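Local coordinates for protein branched-chain phosphotransacylase (Enterococcus faecalis, PDB 1YCO) that probably transfers acyl groups between coenzyme A and phosphate, at residues V18-A21 and L22-E26; N39-T42 and E43-W46; I77-T80 and H81-L84; L252-R255 and S256-T259. All coordinates share one frame; numbering follows the deposited sequence.

Interaction 1. Residues V18-A21 and L22-E26; sequences VKKA and LKEAE
Val-18 to Glu-24 form the last turns of helix 12-24, tied by successive i to i+4 backbone bonds, and Ala-25 and Glu-26 lead out of it. The amide of Leu-22 meets the carbonyl oxygen of Val-18 head on, N to O 2.7 Å with an N-H...O angle of 179°. Lys-23 N to Lys-19 O and Glu-24 N to Lys-20 O follow. At the last step Ala-25 N still reaches Ala-21 O, but the bond is bent and weak, and Ala-25 is the first residue to leave helical backbone angles.

Two side-chain pairs run along this frame. Val-18 and Leu-22 lie side by side and point the same way, with CG1 of Val-18 3.8 Å from CD1 of Leu-22; both rest on Phe-31 of strand 29-35. Elsewhere around the helix, Lys-20 and Glu-24 make a salt bridge, NZ to OE2 2.6 Å. Lys-20 CG is anti to the backbone N (chi1 -178°) and the chain stays extended until chi4 (58°), where it turns its ammonium group onto the carboxylate, meeting OE2 nearly in line with the C-O bond. Lys-23 NZ adds a long second bridge to the same oxygen at 3.8 Å; lying between two ammonium groups should favour the charged carboxylate, which probably eases their closeness.

Glu-260 is a further salt-bridge partner of Lys-20, and Phe-263 takes its ammonium in a cation-pi contact. The i to i+4 Lys-Glu pair, widened into a three-residue salt-bridge network, lies in the last turns of the helix that joins strand 2-7 to strand 29-35 in a beta-alpha-beta unit.

Interaction 2. Residues N39-T42 and E43-W46; sequences NLDT and ENLW
OD1 of Asn-39 is gripped by two donors, the indole NE1 of Trp-46 at 3.2 Å and the backbone N of Asp-41 at 2.8 Å. They arrive from opposite faces of the amide plane: Asp-41 N stands well above it, whereas Trp-46 NE1 is more moderately tilted from it. Seen from the indole, the oxygen lies at the ring edge and almost in the ring plane, and the N-H points at it fairly straight (157°). Ring and amide planes are 39° apart, and together the two bonds should restrict rotation of the Asn-39 amide.

The bond from Asp-41 N closes an Asx turn in the loop between strands 29-35 and 47-50, and Asp-41 lies against one face of the indole. There CB of Asp-41 approaches NE1 of Trp-46 at 3.1 Å, and its OD1 sits over the ring. That same OD1 accepts a bent, weak bond from Leu-45 N at 2.6 Å, linking the two arms of the loop.

For Trp-46, a chi1 of 59° sets CG between the backbone N and the carbonyl carbon, and from there the indole swings back over Asp-41 to reach Asn-39. Beyond the loop, the buried ring packs on Leu-15 and Val-18 of helix 12-24 and on Phe-31 and Val-33 of strand 29-35, while Leu-45 lies against Lys-19.

Interaction 3. Residues I77-T80 and H81-L84; sequences IIQT and HTLL
NE2 of Gln-79 gives a hydrogen bond to OG1 of Thr-82 at 3.0 Å. The bond is bent (137°), and the hydroxyl oxygen is tilted 29° from the amide plane. A bend at chi2 (77°) folds the glutamine chain back and brings NE2 to the hydroxyl. CB of Gln-79 also stands close, 3.3 Å from Thr-82 OG1. The methyl of Thr-82 turns to another neighbour: CG2 meets CD1 of Ile-78 at 4.0 Å, the two side chains crossing at about a right angle.

Gln-79 occupies the N-cap position of helix 80-87, the helix that follows strand 72-75, and its carbonyl starts the helical bonding by accepting from Leu-83 N at 3.2 Å. Thr-80 O does likewise for Leu-84 N at 2.8 Å. These two bonds set the first turn from which Thr-82 presents its hydroxyl to the Gln-79 side chain.

Further out, Lys-75 at the end of strand 72-75 donates from NZ to the carbonyl oxygen of Ile-78, while Ile-77 is joined through the backbone to Gly-8. Glu-54 and Ala-58 of helix 54-66 pack on Ile-78, and Val-62 of that helix packs on Leu-83.

Interaction 4. Residues L252-R255 and S256-T259; sequences LTSR and SDST
Asp-257 and Ser-254 hold each other by two hydrogen bonds that run in opposite directions. The backbone N of Asp-257 donates to Ser-254 O at 2.6 Å, closing a type I beta turn from Ser-254 to Asp-257; it comes from above the carbonyl plane, 44° out. In return OD2 of the Asp-257 carboxylate accepts from Ser-254 N at 2.7 Å. That bond is bent (130°) and uses the anti side of the carboxylate. CG of Asp-257 lies beside its own backbone N (chi1 -66°), which sends the carboxylate back across the mouth of the turn; OD2 consequently also comes close to CB of Ser-254, at 2.9 Å.

The hydroxyls of Ser-254 and Ser-256 supply a third link, OG to OG 3.1 Å, in which either could be the donor. Ser-256 OG, set between its backbone N and carbonyl carbon, has a further but weak partner in Lys-203 NZ of the second subunit. At the second position of the turn, the bond to CB of Arg-255 leads away from the other segment, and NH2 of its guanidinium is held by a salt bridge to Glu-13. The hydroxyl of Ser-258 caps the coming helix by accepting from Ser-261 N, and the carbonyl of Thr-253 receives a weak bond from Lys-75 NZ.

The turn thus carries the chain from strand 250-252 of the parallel sheet into helix 259-274, with helix 12-24 alongside, where Gln-16 and Lys-20 touch Thr-259, and with His-202 of the second subunit packed on Ser-258.

Helix 12-24 is the common neighbour of interactions 1, 2 and 4. Its last turns, interaction 1, touch the loop of interaction 2, where Val-18 CG2 packs 3.6 Å from Trp-46 CE3 and Lys-19 CG 3.5 Å from Leu-45 CD1; their centres are 14 Å apart. Interaction 1 also meets interaction 4, through Lys-20 CD and Thr-259 CG2 at 3.9 Å. Interaction 4 in turn touches interaction 3, Arg-255 NH1 lying 3.3 Å from Ile-77 CD1, and Lys-75 NZ donates to Ile-78 O and, weakly, to Thr-253 O. Interactions 1 and 3 stay about 11 Å apart at their nearest atoms. All four belong to the region of the five-stranded parallel sheet, and interaction 4 also reaches the second subunit.

Interaction 1. Residues V18-A21 and L22-E26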
# COMPACT_ATOMS: atom_id res chain seq x y z
N VAL A 18 -17.63 -15.92 19.20
CA VAL A 18 -17.51 -17.05 20.11
C VAL A 18 -18.28 -18.24 19.54
O VAL A 18 -17.72 -19.34 19.40
CB VAL A 18 -18.05 -16.68 21.50
CG1 VAL A 18 -17.99 -17.89 22.42
CG2 VAL A 18 -17.23 -15.54 22.08
N LYS A 19 -19.54 -18.03 19.20
CA LYS A 19 -20.35 -19.10 18.64
C LYS A 19 -19.63 -19.75 17.46
O LYS A 19 -19.47 -20.98 17.40
CB LYS A 19 -21.73 -18.58 18.21
CG LYS A 19 -22.61 -18.19 19.38
CD LYS A 19 -24.03 -17.87 18.96
CE LYS A 19 -24.90 -17.52 20.17
NZ LYS A 19 -26.30 -17.12 19.82
N LYS A 20 -19.20 -18.92 16.51
CA LYS A 20 -18.49 -19.42 15.34
C LYS A 20 -17.26 -20.22 15.74
O LYS A 20 -17.06 -21.34 15.27
CB LYS A 20 -18.07 -18.25 14.44
CG LYS A 20 -17.37 -18.67 13.16
CD LYS A 20 -17.01 -17.46 12.32
CE LYS A 20 -16.30 -17.88 11.03
NZ LYS A 20 -17.12 -18.80 10.19
N ALA A 21 -16.45 -19.65 16.63
CA ALA A 21 -15.23 -20.30 17.09
C ALA A 21 -15.49 -21.63 17.78
O ALA A 21 -14.87 -22.63 17.44
CB ALA A 21 -14.48 -19.37 18.04
N LEU A 22 -16.40 -21.64 18.75
CA LEU A 22 -16.71 -22.88 19.46
C LEU A 22 -17.27 -23.93 18.51
O LEU A 22 -17.04 -25.12 18.70
CB LEU A 22 -17.70 -22.61 20.61
CG LEU A 22 -17.15 -21.90 21.85
CD1 LEU A 22 -18.27 -21.65 22.83
CD2 LEU A 22 -16.06 -22.74 22.50
N LYS A 23 -17.96 -23.48 17.47
CA LYS A 23 -18.54 -24.40 16.49
C LYS A 23 -17.48 -25.06 15.61
O LYS A 23 -17.48 -26.29 15.44
CB LYS A 23 -19.54 -23.66 15.60
CG LYS A 23 -20.44 -24.58 14.79
CD LYS A 23 -21.31 -23.79 13.81
CE LYS A 23 -20.62 -23.60 12.46
NZ LYS A 23 -19.23 -23.06 12.55
N GLU A 24 -16.58 -24.25 15.05
CA GLU A 24 -15.52 -24.74 14.17
C GLU A 24 -14.30 -25.28 14.91
O GLU A 24 -13.43 -25.91 14.31
CB GLU A 24 -15.06 -23.62 13.21
CG GLU A 24 -16.13 -23.18 12.21
CD GLU A 24 -15.63 -22.12 11.23
OE1 GLU A 24 -14.57 -22.34 10.58
OE2 GLU A 24 -16.31 -21.08 11.09
N ALA A 25 -14.25 -25.02 16.21
CA ALA A 25 -13.14 -25.45 17.05
C ALA A 25 -12.94 -26.95 17.04
O ALA A 25 -13.88 -27.71 17.23
CB ALA A 25 -13.36 -24.98 18.47
N GLU A 26 -11.70 -27.38 16.82
CA GLU A 26 -11.43 -28.81 16.83
C GLU A 26 -10.90 -29.24 18.19
O GLU A 26 -11.35 -30.24 18.74
CB GLU A 26 -10.44 -29.16 15.72
CG GLU A 26 -11.13 -29.56 14.42
CD GLU A 26 -10.17 -29.68 13.26
OE1 GLU A 26 -9.10 -30.31 13.42
OE2 GLU A 26 -10.50 -29.13 12.17

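Interaction 2. Residues N39-T42 and E43-W46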
# COMPACT_ATOMS: atom_id res chain seq x y z
N ASN A 39 -24.59 -9.10 30.77
CA ASN A 39 -24.31 -10.34 30.05
C ASN A 39 -25.35 -10.64 28.97
O ASN A 39 -26.55 -10.42 29.16
CB ASN A 39 -24.23 -11.49 31.05
CG ASN A 39 -23.88 -12.79 30.40
OD1 ASN A 39 -23.26 -12.83 29.33
ND2 ASN A 39 -24.25 -13.90 31.04
N LEU A 40 -24.88 -11.15 27.84
CA LEU A 40 -25.76 -11.49 26.71
C LEU A 40 -25.74 -12.99 26.46
O LEU A 40 -26.37 -13.51 25.54
CB LEU A 40 -25.31 -10.73 25.46
CG LEU A 40 -25.23 -9.21 25.61
CD1 LEU A 40 -24.61 -8.59 24.37
CD2 LEU A 40 -26.63 -8.64 25.86
N ASP A 41 -25.00 -13.69 27.31
CA ASP A 41 -24.87 -15.14 27.22
C ASP A 41 -26.08 -15.83 27.85
O ASP A 41 -26.39 -15.63 29.03
CB ASP A 41 -23.58 -15.57 27.92
CG ASP A 41 -23.44 -17.07 28.02
OD1 ASP A 41 -23.48 -17.74 26.97
OD2 ASP A 41 -23.30 -17.57 29.16
N THR A 42 -26.76 -16.64 27.03
CA THR A 42 -27.95 -17.41 27.44
C THR A 42 -27.66 -18.90 27.32
O THR A 42 -28.16 -19.70 28.11
CB THR A 42 -29.17 -17.08 26.54
OG1 THR A 42 -29.64 -15.75 26.81
CG2 THR A 42 -30.29 -18.08 26.78
N GLU A 43 -26.88 -19.27 26.31
CA GLU A 43 -26.53 -20.67 26.07
C GLU A 43 -25.33 -21.07 26.93
O GLU A 43 -24.70 -22.10 26.70
CB GLU A 43 -26.18 -20.90 24.59
CG GLU A 43 -26.16 -22.37 24.18
CD GLU A 43 -27.53 -23.01 24.24
OE1 GLU A 43 -27.63 -24.26 24.10
OE2 GLU A 43 -28.52 -22.26 24.43
N ASN A 44 -25.01 -20.25 27.92
CA ASN A 44 -23.88 -20.52 28.81
C ASN A 44 -22.55 -20.73 28.07
O ASN A 44 -21.66 -21.42 28.59
CB ASN A 44 -24.18 -21.73 29.68
CG ASN A 44 -24.16 -21.40 31.16
OD1 ASN A 44 -23.27 -20.69 31.64
ND2 ASN A 44 -25.15 -21.92 31.90
N LEU A 45 -22.42 -20.15 26.88
CA LEU A 45 -21.19 -20.28 26.08
C LEU A 45 -19.96 -19.91 26.92
O LEU A 45 -19.32 -20.77 27.53
CB LEU A 45 -21.27 -19.37 24.85
CG LEU A 45 -22.46 -19.57 23.90
CD1 LEU A 45 -22.46 -18.45 22.88
CD2 LEU A 45 -22.37 -20.92 23.21
N TRP A 46 -19.63 -18.61 26.96
CA TRP A 46 -18.48 -18.14 27.73
C TRP A 46 -18.78 -18.04 29.22
O TRP A 46 -19.86 -18.40 29.68
CB TRP A 46 -18.05 -16.75 27.24
CG TRP A 46 -19.10 -15.66 27.33
CD1 TRP A 46 -19.92 -15.40 28.40
CD2 TRP A 46 -19.42 -14.69 26.33
NE1 TRP A 46 -20.73 -14.32 28.12
CE2 TRP A 46 -20.45 -13.87 26.86
CE3 TRP A 46 -18.94 -14.43 25.04
CZ2 TRP A 46 -21.00 -12.81 26.14
CZ3 TRP A 46 -19.50 -13.37 24.32
CH2 TRP A 46 -20.52 -12.57 24.87

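Interaction 3. Residues I77-T80 and H81-L84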
# COMPACT_ATOMS: atom_id res chain seq x y z
N ILE A 77 -14.88 -4.61 23.03
CA ILE A 77 -15.21 -3.18 22.94
C ILE A 77 -14.60 -2.42 24.13
O ILE A 77 -15.12 -2.44 25.23
CB ILE A 77 -16.74 -2.97 22.91
CG1 ILE A 77 -17.31 -3.60 21.65
CG2 ILE A 77 -17.06 -1.47 22.93
CD1 ILE A 77 -18.81 -3.43 21.51
N ILE A 78 -13.47 -1.76 23.87
CA ILE A 78 -12.76 -1.00 24.90
C ILE A 78 -11.64 -0.21 24.22
O ILE A 78 -11.06 -0.68 23.24
CB ILE A 78 -12.15 -1.96 25.97
CG1 ILE A 78 -11.31 -1.15 26.96
CG2 ILE A 78 -11.28 -3.02 25.29
CD1 ILE A 78 -10.76 -1.99 28.11
N GLN A 79 -11.35 0.97 24.74
CA GLN A 79 -10.29 1.80 24.17
C GLN A 79 -8.97 1.04 24.11
O GLN A 79 -8.53 0.43 25.09
CB GLN A 79 -10.10 3.08 24.99
CG GLN A 79 -11.38 3.88 25.19
CD GLN A 79 -12.28 3.27 26.25
OE1 GLN A 79 -13.49 3.55 26.31
NE2 GLN A 79 -11.69 2.44 27.12
N THR A 80 -8.34 1.08 22.94
CA THR A 80 -7.07 0.40 22.71
C THR A 80 -6.00 0.93 23.66
O THR A 80 -5.21 0.17 24.22
CB THR A 80 -6.62 0.61 21.25
OG1 THR A 80 -7.70 0.26 20.37
CG2 THR A 80 -5.40 -0.26 20.92
N HIS A 81 -5.98 2.25 23.85
CA HIS A 81 -5.01 2.87 24.74
C HIS A 81 -5.18 2.32 26.17
O HIS A 81 -4.19 2.03 26.85
CB HIS A 81 -5.22 4.39 24.72
CG HIS A 81 -4.24 5.14 25.58
ND1 HIS A 81 -4.49 6.41 26.05
CD2 HIS A 81 -3.02 4.80 26.05
CE1 HIS A 81 -3.47 6.81 26.78
NE2 HIS A 81 -2.56 5.85 26.79
N THR A 82 -6.43 2.17 26.60
CA THR A 82 -6.74 1.66 27.94
C THR A 82 -6.17 0.26 28.17
O THR A 82 -5.50 0.03 29.18
CB THR A 82 -8.27 1.56 28.17
OG1 THR A 82 -8.87 2.85 28.02
CG2 THR A 82 -8.56 1.04 29.57
N LEU A 83 -6.44 -0.66 27.25
CA LEU A 83 -5.96 -2.04 27.35
C LEU A 83 -4.46 -2.12 27.15
O LEU A 83 -3.76 -2.83 27.87
CB LEU A 83 -6.65 -2.93 26.31
CG LEU A 83 -6.14 -4.37 26.15
CD1 LEU A 83 -6.50 -5.18 27.39
CD2 LEU A 83 -6.78 -5.00 24.93
N LEU A 84 -3.97 -1.39 26.16
CA LEU A 84 -2.54 -1.39 25.83
C LEU A 84 -1.72 -0.92 27.02
O LEU A 84 -0.78 -1.59 27.45
CB LEU A 84 -2.28 -0.50 24.62
CG LEU A 84 -0.99 -0.80 23.85
CD1 LEU A 84 -1.05 -2.22 23.28
CD2 LEU A 84 -0.82 0.21 22.72

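Interaction 4. Residues L252-R255 and S256-T259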
# COMPACT_ATOMS: atom_id res chain seq x y z
N LEU A 252 -6.47 -7.70 18.23
CA LEU A 252 -7.18 -6.43 18.30
C LEU A 252 -8.43 -6.52 17.43
O LEU A 252 -8.35 -6.84 16.24
CB LEU A 252 -6.28 -5.29 17.83
CG LEU A 252 -5.06 -5.01 18.71
CD1 LEU A 252 -4.19 -3.92 18.09
CD2 LEU A 252 -5.52 -4.61 20.09
N THR A 253 -9.57 -6.23 18.03
CA THR A 253 -10.84 -6.27 17.32
C THR A 253 -11.52 -4.90 17.35
O THR A 253 -11.40 -4.16 18.32
CB THR A 253 -11.77 -7.34 17.96
OG1 THR A 253 -11.60 -8.59 17.27
CG2 THR A 253 -13.23 -6.93 17.91
N SER A 254 -12.22 -4.58 16.27
CA SER A 254 -12.95 -3.32 16.15
C SER A 254 -14.38 -3.68 15.82
O SER A 254 -14.63 -4.53 14.97
CB SER A 254 -12.36 -2.46 15.03
OG SER A 254 -13.12 -1.27 14.86
N ARG A 255 -15.33 -3.03 16.48
CA ARG A 255 -16.74 -3.30 16.26
C ARG A 255 -17.07 -3.40 14.77
O ARG A 255 -17.81 -4.29 14.34
CB ARG A 255 -17.59 -2.20 16.91
CG ARG A 255 -19.08 -2.51 16.98
CD ARG A 255 -19.76 -1.62 18.01
NE ARG A 255 -20.86 -2.34 18.66
CZ ARG A 255 -21.35 -2.05 19.87
NH1 ARG A 255 -20.84 -1.04 20.58
NH2 ARG A 255 -22.33 -2.78 20.37
N SER A 256 -16.50 -2.50 13.98
CA SER A 256 -16.72 -2.49 12.53
C SER A 256 -16.21 -3.75 11.83
O SER A 256 -16.61 -4.05 10.70
CB SER A 256 -16.07 -1.26 11.90
OG SER A 256 -14.69 -1.20 12.20
N ASP A 257 -15.32 -4.48 12.49
CA ASP A 257 -14.77 -5.70 11.89
C ASP A 257 -15.79 -6.82 11.77
O ASP A 257 -16.50 -7.15 12.73
CB ASP A 257 -13.56 -6.21 12.67
CG ASP A 257 -12.38 -5.26 12.61
OD1 ASP A 257 -12.06 -4.80 11.49
OD2 ASP A 257 -11.78 -4.99 13.66
N SER A 258 -15.85 -7.42 10.59
CA SER A 258 -16.76 -8.51 10.32
C SER A 258 -16.40 -9.70 11.19
O SER A 258 -15.30 -9.78 11.74
CB SER A 258 -16.66 -8.91 8.85
OG SER A 258 -15.32 -9.26 8.53
N THR A 259 -17.33 -10.64 11.30
CA THR A 259 -17.11 -11.83 12.10
C THR A 259 -15.98 -12.70 11.55
O THR A 259 -15.19 -13.27 12.31
CB THR A 259 -18.37 -12.67 12.16
OG1 THR A 259 -19.47 -11.84 12.56
CG2 THR A 259 -18.19 -13.81 13.17